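Local coordinates for agmatine ureohydrolase (Thermoplasma volcanium GSS1, PDB 3PZL), which probably hydrolyses agmatine to putrescine and urea, using two manganese ions bound in each subunit, at residues S105-S108 with A109-D113; S14-R17 with S18-L22; K206-G209 with I210-I214; E91-D95 with V96-I100. One frame throughout, in Å; residues are numbered along the deposited sequence.

Contact 1: residues S105-S108 with A109-D113; sequences SVVS and AVMSD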
loop_
_atom_site.group_PDB
_atom_site.type_symbol
_atom_site.label_atom_id
_atom_site.label_comp_id
_atom_site.label_asym_id
_atom_site.label_seq_id
_atom_site.Cartn_x
_atom_site.Cartn_y
_atom_site.Cartn_z
ATOM N N SER B 105 -1.206 -38.755 1.115
ATOM C CA SER B 105 -0.614 -39.579 0.049
ATOM C C SER B 105 0.756 -39.053 -0.391
ATOM O O SER B 105 1.722 -39.810 -0.552
ATOM C CB SER B 105 -1.540 -39.630 -1.182
ATOM O OG SER B 105 -2.898 -39.836 -0.801
ATOM N N VAL B 106 0.828 -37.744 -0.600
ATOM C CA VAL B 106 2.046 -37.119 -1.062
ATOM C C VAL B 106 3.151 -37.225 -0.004
ATOM O O VAL B 106 4.318 -37.486 -0.340
ATOM C CB VAL B 106 1.785 -35.666 -1.460
ATOM C CG1 VAL B 106 3.073 -35.015 -1.931
ATOM C CG2 VAL B 106 0.679 -35.591 -2.548
ATOM N N VAL B 107 2.780 -37.050 1.266
ATOM C CA VAL B 107 3.725 -37.201 2.373
ATOM C C VAL B 107 4.217 -38.660 2.547
ATOM O O VAL B 107 5.441 -38.902 2.551
ATOM C CB VAL B 107 3.165 -36.571 3.682
ATOM C CG1 VAL B 107 4.015 -36.901 4.866
ATOM C CG2 VAL B 107 3.123 -35.060 3.545
ATOM N N SER B 108 3.273 -39.612 2.666
ATOM C CA SER B 108 3.593 -41.060 2.700
ATOM C C SER B 108 4.551 -41.420 1.588
ATOM O O SER B 108 5.647 -41.924 1.853
ATOM C CB SER B 108 2.352 -41.948 2.550
ATOM O OG SER B 108 1.564 -41.986 3.728
ATOM N N ALA B 109 4.133 -41.130 0.352
ATOM C CA ALA B 109 4.903 -41.450 -0.851
ATOM C C ALA B 109 6.359 -40.980 -0.736
ATOM O O ALA B 109 7.287 -41.784 -0.880
ATOM C CB ALA B 109 4.231 -40.868 -2.073
ATOM N N VAL B 110 6.548 -39.694 -0.430
ATOM C CA VAL B 110 7.880 -39.103 -0.387
ATOM C C VAL B 110 8.730 -39.692 0.748
ATOM O O VAL B 110 9.938 -39.853 0.612
ATOM C CB VAL B 110 7.779 -37.561 -0.299
ATOM C CG1 VAL B 110 9.140 -36.895 -0.113
ATOM C CG2 VAL B 110 7.103 -37.034 -1.533
HETATM N N MSE B 111 8.095 -40.032 1.859
HETATM C CA MSE B 111 8.805 -40.676 2.940
HETATM C C MSE B 111 9.207 -42.133 2.600
HETATM O O MSE B 111 10.356 -42.518 2.818
HETATM C CB MSE B 111 8.015 -40.546 4.237
HETATM C CG MSE B 111 7.881 -39.083 4.691
HETATM SE SE MSE B 111 7.172 -38.733 6.520
HETATM C CE MSE B 111 5.556 -39.787 6.450
ATOM N N SER B 112 8.290 -42.922 2.029
ATOM C CA SER B 112 8.643 -44.261 1.487
ATOM C C SER B 112 9.950 -44.291 0.687
ATOM O O SER B 112 10.692 -45.266 0.747
ATOM C CB SER B 112 7.557 -44.790 0.553
ATOM O OG SER B 112 6.275 -44.636 1.092
ATOM N N ASP B 113 10.217 -43.238 -0.073
ATOM C CA ASP B 113 11.351 -43.214 -0.961
ATOM C C ASP B 113 12.553 -42.645 -0.266
ATOM O O ASP B 113 13.567 -42.360 -0.909
ATOM C CB ASP B 113 11.026 -42.396 -2.212
ATOM C CG ASP B 113 9.793 -42.918 -2.936
ATOM O OD1 ASP B 113 9.393 -44.091 -2.668
ATOM O OD2 ASP B 113 9.220 -42.162 -3.748
#
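Val107 and Met111, one helical turn apart, make a local i to i+4 contact in the last turns of helix 96-112, the helix that carries the chain from strand 84-90 to strand 116-121 of the parallel sheet. The two side chains run alongside each other from neighbouring turns. Met111, a selenomethionine in the crystal, bends at its third torsion (chi3 -52°), which folds the terminal methyl back alongside the valine, with CE 3.6 Å from Val107 CG1. Apolar groups suit this side of the helix: Met111 and Val110 both press on Pro117 of the next strand, and Val107 and Met111 touch Ala133. Val106 packs on Phe20 of the second subunit. Beneath the side chains runs the regular backbone bonding, with Ala109 N to Ser105 O at 2.9 Å followed by Val110 N to Val106 O and Met111 N to Val107 O. At the last turn the carbonyl of Ser108 is gripped twice. Ser112 N meets Ser108 O at 2.8 Å in an almost straight bond that nearly continues the C=O direction, while Ser112 OG donates to the same Ser108 O at 2.9 Å from above the carbonyl plane. A first torsion of -46° sets this hydroxyl beside its own backbone N and turns it back along the helix. Serine therefore suits the exposed final turn: its hydroxyl is satisfied by the helix itself, and Ser108 O gains a second donor close to where the regular bonds run out, while valine and a methionine side chain suit the side that faces the neighbouring strand and loop.

Contact 2: residues S14-R17 with S18-L22; sequences SELR and SIFSL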
loop_
_atom_site.group_PDB
_atom_site.type_symbol
_atom_site.label_atom_id
_atom_site.label_comp_id
_atom_site.label_asym_id
_atom_site.label_seq_id
_atom_site.Cartn_x
_atom_site.Cartn_y
_atom_site.Cartn_z
ATOM N N SER B 14 14.159 -27.110 -29.205
ATOM C CA SER B 14 14.639 -27.626 -27.926
ATOM C C SER B 14 15.647 -26.645 -27.373
ATOM O O SER B 14 15.958 -26.663 -26.188
ATOM C CB SER B 14 15.285 -29.009 -28.117
ATOM O OG SER B 14 15.767 -29.522 -26.892
ATOM N N GLU B 15 16.164 -25.797 -28.253
ATOM C CA GLU B 15 16.958 -24.650 -27.853
ATOM C C GLU B 15 16.134 -23.693 -26.955
ATOM O O GLU B 15 16.700 -23.000 -26.087
ATOM C CB GLU B 15 17.470 -23.910 -29.100
ATOM C CG GLU B 15 18.615 -24.612 -29.867
ATOM C CD GLU B 15 18.140 -25.587 -30.973
ATOM O OE1 GLU B 15 16.911 -25.688 -31.230
ATOM O OE2 GLU B 15 19.013 -26.255 -31.588
ATOM N N LEU B 16 14.806 -23.670 -27.182
ATOM C CA LEU B 16 13.859 -22.831 -26.430
ATOM C C LEU B 16 13.665 -23.273 -24.983
ATOM O O LEU B 16 13.578 -22.422 -24.080
ATOM C CB LEU B 16 12.505 -22.696 -27.147
ATOM C CG LEU B 16 12.489 -22.007 -28.535
ATOM C CD1 LEU B 16 11.131 -22.079 -29.170
ATOM C CD2 LEU B 16 12.962 -20.565 -28.526
ATOM N N ARG B 17 13.603 -24.586 -24.758
ATOM C CA ARG B 17 13.589 -25.132 -23.382
ATOM C C ARG B 17 14.897 -24.832 -22.637
ATOM O O ARG B 17 14.958 -24.884 -21.408
ATOM C CB ARG B 17 13.290 -26.633 -23.366
ATOM C CG ARG B 17 11.843 -26.989 -23.701
ATOM C CD ARG B 17 11.643 -28.505 -23.742
ATOM N NE ARG B 17 12.260 -29.100 -24.930
ATOM C CZ ARG B 17 11.601 -29.363 -26.057
ATOM N NH1 ARG B 17 10.295 -29.100 -26.154
ATOM N NH2 ARG B 17 12.243 -29.897 -27.083
ATOM N N SER B 18 15.919 -24.488 -23.407
ATOM C CA SER B 18 17.195 -24.105 -22.866
ATOM C C SER B 18 17.249 -22.609 -22.493
ATOM O O SER B 18 18.154 -22.151 -21.800
ATOM C CB SER B 18 18.282 -24.474 -23.878
ATOM O OG SER B 18 19.566 -24.052 -23.449
ATOM N N ILE B 19 16.277 -21.839 -22.949
ATOM C CA ILE B 19 16.290 -20.404 -22.693
ATOM C C ILE B 19 15.190 -20.014 -21.688
ATOM O O ILE B 19 15.359 -19.076 -20.928
ATOM C CB ILE B 19 16.176 -19.609 -24.045
ATOM C CG1 ILE B 19 17.468 -19.754 -24.853
ATOM C CG2 ILE B 19 15.827 -18.104 -23.842
ATOM C CD1 ILE B 19 17.311 -19.384 -26.347
ATOM N N PHE B 20 14.084 -20.758 -21.679
ATOM C CA PHE B 20 12.908 -20.379 -20.919
ATOM C C PHE B 20 12.550 -21.450 -19.929
ATOM O O PHE B 20 12.604 -22.645 -20.246
ATOM C CB PHE B 20 11.715 -20.148 -21.840
ATOM C CG PHE B 20 11.917 -19.059 -22.830
ATOM C CD1 PHE B 20 11.683 -17.736 -22.478
ATOM C CD2 PHE B 20 12.345 -19.348 -24.133
ATOM C CE1 PHE B 20 11.870 -16.704 -23.423
ATOM C CE2 PHE B 20 12.538 -18.318 -25.075
ATOM C CZ PHE B 20 12.300 -16.999 -24.725
ATOM N N SER B 21 12.154 -21.019 -18.728
ATOM C CA SER B 21 11.724 -21.946 -17.685
ATOM C C SER B 21 10.608 -21.388 -16.804
ATOM O O SER B 21 10.530 -20.193 -16.558
ATOM C CB SER B 21 12.929 -22.349 -16.840
ATOM O OG SER B 21 13.601 -21.184 -16.414
ATOM N N LEU B 22 9.735 -22.268 -16.337
ATOM C CA LEU B 22 8.704 -21.867 -15.407
ATOM C C LEU B 22 9.376 -21.456 -14.102
ATOM O O LEU B 22 10.541 -21.783 -13.864
ATOM C CB LEU B 22 7.680 -22.990 -15.208
ATOM C CG LEU B 22 6.970 -23.432 -16.502
ATOM C CD1 LEU B 22 5.786 -24.371 -16.232
ATOM C CD2 LEU B 22 6.488 -22.221 -17.302
#
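Leu16 and Phe20 have nearly the same first torsion (chi1 -63° and -61°), each CG standing opposite its own carbonyl carbon, and this sends both side chains off in one direction. Leu16 CD2 comes to 4.1 Å from Phe20 CE2, a loose apolar contact across a single turn. The turn is held from the backbone. Leu16 O takes two donors: Phe20 N, 3.0 Å from Leu16 O, approaches close to the line of the C=O bond, whereas Ile19 N, also 3.0 Å from Leu16 O, comes from above the carbonyl plane. The same oxygen sits at the edge of the Phe20 ring, 3.3 Å from Phe20 CD2. Ile19 adds its CG2 branch over one face of that ring, offset toward the rim. A weak bond from Ser18 N to Glu15 O at 3.2 Å completes the turn, whose polar residues Glu15, Arg17 and Ser18 are exposed. Large apolar residues suit the other positions because the second subunit meets them there: Leu16 packs on its Tyr32, Ile19 on its Met90 in strand 84-90, and Phe20 meets the ring of its Phe40 in strand 37-42. Phe20 and Ser21 pair antiparallel with a strand of that subunit, so the sheet continues across the interface.

Contact 3: residues K206-G209 with I210-I214; sequences KKNG and IDKYI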
loop_
_atom_site.group_PDB
_atom_site.type_symbol
_atom_site.label_atom_id
_atom_site.label_comp_id
_atom_site.label_asym_id
_atom_site.label_seq_id
_atom_site.Cartn_x
_atom_site.Cartn_y
_atom_site.Cartn_z
ATOM N N LYS B 206 10.918 -16.604 26.429
ATOM C CA LYS B 206 11.543 -15.309 26.631
ATOM C C LYS B 206 12.196 -15.290 28.023
ATOM O O LYS B 206 13.205 -14.621 28.226
ATOM C CB LYS B 206 10.493 -14.183 26.398
ATOM C CG LYS B 206 10.925 -12.716 26.634
ATOM C CD LYS B 206 12.126 -12.289 25.793
ATOM C CE LYS B 206 12.867 -11.083 26.436
ATOM N NZ LYS B 206 14.414 -11.305 26.458
ATOM N N LYS B 207 11.635 -16.068 28.957
ATOM C CA LYS B 207 12.222 -16.249 30.289
ATOM C C LYS B 207 13.388 -17.282 30.436
ATOM O O LYS B 207 14.399 -16.990 31.087
ATOM C CB LYS B 207 11.116 -16.606 31.263
ATOM C CG LYS B 207 11.591 -16.917 32.673
ATOM C CD LYS B 207 10.397 -17.229 33.575
ATOM C CE LYS B 207 10.811 -17.243 35.014
ATOM N NZ LYS B 207 9.564 -17.381 35.789
ATOM N N ASN B 208 13.242 -18.473 29.845
ATOM C CA ASN B 208 14.196 -19.555 30.055
ATOM C C ASN B 208 15.101 -19.822 28.874
ATOM O O ASN B 208 15.904 -20.749 28.889
ATOM C CB ASN B 208 13.455 -20.832 30.421
ATOM C CG ASN B 208 12.669 -20.701 31.722
ATOM O OD1 ASN B 208 13.078 -20.009 32.652
ATOM N ND2 ASN B 208 11.535 -21.365 31.782
ATOM N N GLY B 209 14.990 -19.014 27.833
ATOM C CA GLY B 209 15.690 -19.324 26.590
ATOM C C GLY B 209 15.007 -20.471 25.850
ATOM O O GLY B 209 14.302 -21.305 26.457
ATOM N N ILE B 210 15.215 -20.513 24.536
ATOM C CA ILE B 210 14.621 -21.534 23.685
ATOM C C ILE B 210 15.331 -22.869 23.859
ATOM O O ILE B 210 14.681 -23.925 23.853
ATOM C CB ILE B 210 14.575 -21.080 22.183
ATOM C CG1 ILE B 210 13.929 -22.139 21.264
ATOM C CG2 ILE B 210 15.964 -20.707 21.678
ATOM C CD1 ILE B 210 12.429 -22.386 21.483
ATOM N N ASP B 211 16.655 -22.820 24.026
ATOM C CA ASP B 211 17.470 -24.037 24.192
ATOM C C ASP B 211 16.922 -25.056 25.197
ATOM O O ASP B 211 16.834 -26.243 24.879
ATOM C CB ASP B 211 18.913 -23.695 24.533
ATOM C CG ASP B 211 19.759 -23.444 23.292
ATOM O OD1 ASP B 211 19.341 -23.809 22.174
ATOM O OD2 ASP B 211 20.866 -22.895 23.429
ATOM N N LYS B 212 16.532 -24.596 26.386
ATOM C CA LYS B 212 15.912 -25.478 27.378
ATOM C C LYS B 212 14.900 -26.397 26.713
ATOM O O LYS B 212 15.077 -27.597 26.714
ATOM C CB LYS B 212 15.243 -24.650 28.483
ATOM C CG LYS B 212 14.317 -25.410 29.428
ATOM C CD LYS B 212 13.895 -24.508 30.570
ATOM C CE LYS B 212 13.441 -25.303 31.814
ATOM N NZ LYS B 212 12.031 -25.764 31.665
ATOM N N TYR B 213 13.867 -25.815 26.111
ATOM C CA TYR B 213 12.785 -26.557 25.450
ATOM C C TYR B 213 13.231 -27.369 24.236
ATOM O O TYR B 213 12.665 -28.413 23.945
ATOM C CB TYR B 213 11.641 -25.595 25.120
ATOM C CG TYR B 213 11.250 -24.810 26.360
ATOM C CD1 TYR B 213 10.465 -25.394 27.368
ATOM C CD2 TYR B 213 11.706 -23.497 26.548
ATOM C CE1 TYR B 213 10.137 -24.700 28.488
ATOM C CE2 TYR B 213 11.377 -22.799 27.662
ATOM C CZ TYR B 213 10.602 -23.410 28.627
ATOM O OH TYR B 213 10.276 -22.722 29.756
ATOM N N ILE B 214 14.267 -26.887 23.554
ATOM C CA ILE B 214 14.950 -27.675 22.507
ATOM C C ILE B 214 15.626 -28.952 23.072
ATOM O O ILE B 214 15.480 -30.041 22.491
ATOM C CB ILE B 214 15.987 -26.831 21.777
ATOM C CG1 ILE B 214 15.296 -25.648 21.094
ATOM C CG2 ILE B 214 16.720 -27.666 20.773
ATOM C CD1 ILE B 214 16.240 -24.696 20.398
HETATM O O HOH W 1 17.771 -21.728 27.194
#
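Asn208 and Tyr213 are joined side chain to side chain across an interruption in helix 202-220, with Gly209 between them at the point where the chain bends. Asn208 ND2 donates to Tyr213 OH at 2.7 Å in a nearly straight bond, and the hydroxyl lies almost in the amide plane. The tyrosine reaches back because its CG sits beside its own backbone N (chi1 -52°), with the ring tilted 33° from the amide. Lys212 runs alongside, its CD 3.7 Å from Asn208 CB and its CG over the centre of the Tyr213 ring. A phenylalanine at Tyr213 would probably leave Asn208 ND2 without this acceptor and the amide freer to turn. Gly209 suits the bend because its phi is positive (74°), a conformation that residues with a CB adopt reluctantly. Its carbonyl O is at the ring edge, 3.4 Å from Tyr213 CD2. Here the regular bonding lapses, and a water steps in, donating to Asn208 O at 2.7 Å and accepting from Lys212 N at 3.2 Å. Ile210 packs on Asp253 of helix 251-261, and Asp211 forms a salt bridge with Arg256. The arrangement is that of a kinked helix with a water inserted in place of an i to i+4 bond, within a helix connecting two parallel strands of the arginase-type alpha/beta fold.

Contact 4: residues E91-D95 with V96-I100; sequences EESED and VEYVI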
loop_
_atom_site.group_PDB
_atom_site.type_symbol
_atom_site.label_atom_id
_atom_site.label_comp_id
_atom_site.label_asym_id
_atom_site.label_seq_id
_atom_site.Cartn_x
_atom_site.Cartn_y
_atom_site.Cartn_z
ATOM N N GLU B 91 -3.516 -28.108 -7.475
ATOM C CA GLU B 91 -4.761 -27.382 -7.824
ATOM C C GLU B 91 -5.371 -26.767 -6.579
ATOM O O GLU B 91 -5.216 -27.274 -5.462
ATOM C CB GLU B 91 -5.836 -28.307 -8.435
ATOM C CG GLU B 91 -5.538 -28.928 -9.805
ATOM C CD GLU B 91 -6.177 -30.342 -9.926
ATOM O OE1 GLU B 91 -7.244 -30.554 -9.291
ATOM O OE2 GLU B 91 -5.621 -31.238 -10.639
ATOM N N GLU B 92 -6.076 -25.672 -6.774
ATOM C CA GLU B 92 -6.803 -25.100 -5.698
ATOM C C GLU B 92 -8.090 -25.903 -5.514
ATOM O O GLU B 92 -8.643 -26.451 -6.477
ATOM C CB GLU B 92 -7.096 -23.652 -6.025
ATOM C CG GLU B 92 -5.850 -22.759 -6.043
ATOM C CD GLU B 92 -6.218 -21.272 -5.901
ATOM O OE1 GLU B 92 -7.163 -20.803 -6.604
ATOM O OE2 GLU B 92 -5.566 -20.567 -5.082
ATOM N N SER B 93 -8.554 -25.980 -4.270
ATOM C CA SER B 93 -9.769 -26.709 -3.934
ATOM C C SER B 93 -10.442 -26.035 -2.743
ATOM O O SER B 93 -9.760 -25.449 -1.891
ATOM C CB SER B 93 -9.417 -28.164 -3.622
ATOM O OG SER B 93 -10.556 -28.901 -3.191
ATOM N N GLU B 94 -11.770 -26.097 -2.676
ATOM C CA GLU B 94 -12.468 -25.490 -1.543
ATOM C C GLU B 94 -12.704 -26.475 -0.412
ATOM O O GLU B 94 -13.153 -26.093 0.676
ATOM C CB GLU B 94 -13.769 -24.855 -1.997
ATOM C CG GLU B 94 -13.524 -23.584 -2.848
ATOM C CD GLU B 94 -14.757 -22.684 -3.052
ATOM O OE1 GLU B 94 -15.902 -23.146 -2.803
ATOM O OE2 GLU B 94 -14.581 -21.518 -3.514
ATOM N N ASP B 95 -12.369 -27.735 -0.672
ATOM C CA ASP B 95 -12.655 -28.824 0.243
ATOM C C ASP B 95 -11.448 -29.259 1.118
ATOM O O ASP B 95 -10.456 -29.811 0.609
ATOM C CB ASP B 95 -13.215 -30.017 -0.548
ATOM C CG ASP B 95 -13.513 -31.211 0.343
ATOM O OD1 ASP B 95 -13.815 -31.017 1.562
ATOM O OD2 ASP B 95 -13.438 -32.340 -0.185
ATOM N N VAL B 96 -11.566 -29.028 2.430
ATOM C CA VAL B 96 -10.492 -29.330 3.388
ATOM C C VAL B 96 -10.143 -30.826 3.393
ATOM O O VAL B 96 -8.972 -31.188 3.249
ATOM C CB VAL B 96 -10.810 -28.821 4.845
ATOM C CG1 VAL B 96 -9.540 -28.651 5.655
ATOM C CG2 VAL B 96 -11.531 -27.505 4.801
ATOM N N GLU B 97 -11.151 -31.686 3.546
ATOM C CA GLU B 97 -10.922 -33.132 3.563
ATOM C C GLU B 97 -10.168 -33.554 2.325
ATOM O O GLU B 97 -9.205 -34.287 2.428
ATOM C CB GLU B 97 -12.218 -33.929 3.671
ATOM C CG GLU B 97 -12.852 -33.986 5.069
ATOM C CD GLU B 97 -14.386 -33.678 5.027
ATOM O OE1 GLU B 97 -15.043 -33.882 3.959
ATOM O OE2 GLU B 97 -14.940 -33.210 6.064
ATOM N N TYR B 98 -10.588 -33.083 1.157
ATOM C CA TYR B 98 -9.890 -33.426 -0.087
ATOM C C TYR B 98 -8.396 -33.060 -0.129
ATOM O O TYR B 98 -7.585 -33.827 -0.680
ATOM C CB TYR B 98 -10.605 -32.843 -1.305
ATOM C CG TYR B 98 -9.911 -33.150 -2.615
ATOM C CD1 TYR B 98 -9.865 -34.455 -3.123
ATOM C CD2 TYR B 98 -9.292 -32.128 -3.343
ATOM C CE1 TYR B 98 -9.213 -34.735 -4.327
ATOM C CE2 TYR B 98 -8.650 -32.392 -4.550
ATOM C CZ TYR B 98 -8.613 -33.696 -5.038
ATOM O OH TYR B 98 -7.964 -33.933 -6.235
ATOM N N VAL B 99 -8.031 -31.903 0.426
ATOM C CA VAL B 99 -6.627 -31.489 0.466
ATOM C C VAL B 99 -5.829 -32.334 1.474
ATOM O O VAL B 99 -4.825 -32.958 1.122
ATOM C CB VAL B 99 -6.477 -29.984 0.753
ATOM C CG1 VAL B 99 -5.046 -29.648 1.102
ATOM C CG2 VAL B 99 -6.888 -29.160 -0.444
ATOM N N ILE B 100 -6.304 -32.387 2.712
ATOM C CA ILE B 100 -5.693 -33.224 3.736
ATOM C C ILE B 100 -5.451 -34.660 3.276
ATOM O O ILE B 100 -4.411 -35.241 3.599
ATOM C CB ILE B 100 -6.525 -33.258 5.012
ATOM C CG1 ILE B 100 -6.614 -31.875 5.612
ATOM C CG2 ILE B 100 -5.902 -34.177 6.042
ATOM C CD1 ILE B 100 -7.478 -31.849 6.832
#
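Asp95 is the N-cap of helix 96-112, and its contacts with Tyr98 and Val99 form the start of that helix, just beyond the loop that leaves strand 84-90. Its side chain accepts from the backbone: Tyr98 N lies 3.2 Å from Asp95 OD2 in a weak, bent bond (137°). CG stands opposite the aspartate's own N (chi1 179°), which swings the carboxylate forward, beside the carbonyl carbon, toward the first turn. Aspartate suits the place because a short acidic group can reach an amide of the first turn, here Tyr98 N, and its charge would probably also interact favourably with the positive end of the helix dipole. With an alanine here the carboxylate is gone, and Tyr98 N is likely to lose its capping acceptor, leaving the first turn less firmly fixed. The main chain makes a second link, Val99 N to Asp95 O at 3.2 Å. Against this, Glu97 OE1 lies 3.9 Å from Asp95 OD1, a like-charge pair whose repulsion would probably be eased by solvent at the exposed Glu97. Before the cap, Ser93 OG accepts weakly from Asp95 N at 3.3 Å, which helps place the aspartate. Glu94 O is bonded by Asn46 ND2, and Glu94 also packs on Met154 of the third subunit. Valine fits the buried side, where Val99 rests on Met90 and on Ile126 of helix 126-132. The Asp95 and Tyr98 side chains run roughly perpendicular, although the carboxylate and ring planes differ by only 17°, and from the loop Ser93 OG approaches the tyrosine ring obliquely, 3.5 Å from Tyr98 CD2.

Overall arrangement
Along the chain the order is contact 2, contact 4, contact 1, contact 3. Contacts 4 and 1 share helix 96-112, one at its start and the other at its end, with centres about 18 Å apart and nearest atoms about 5 Å apart. Contact 3, on helix 202-220, lies on the opposite side of the chain's centre, about 33 Å from contact 1 and about 37 Å from contact 4 between centres. Contact 2 stands apart on the N-terminal arm, its centre about 30 Å from that of contact 1 and about 49 Å from that of contact 3. The two helices thus flank distant parts of one parallel sheet, while the arm probably helps hold the assembly together by packing on helix 96-112 of the second subunit.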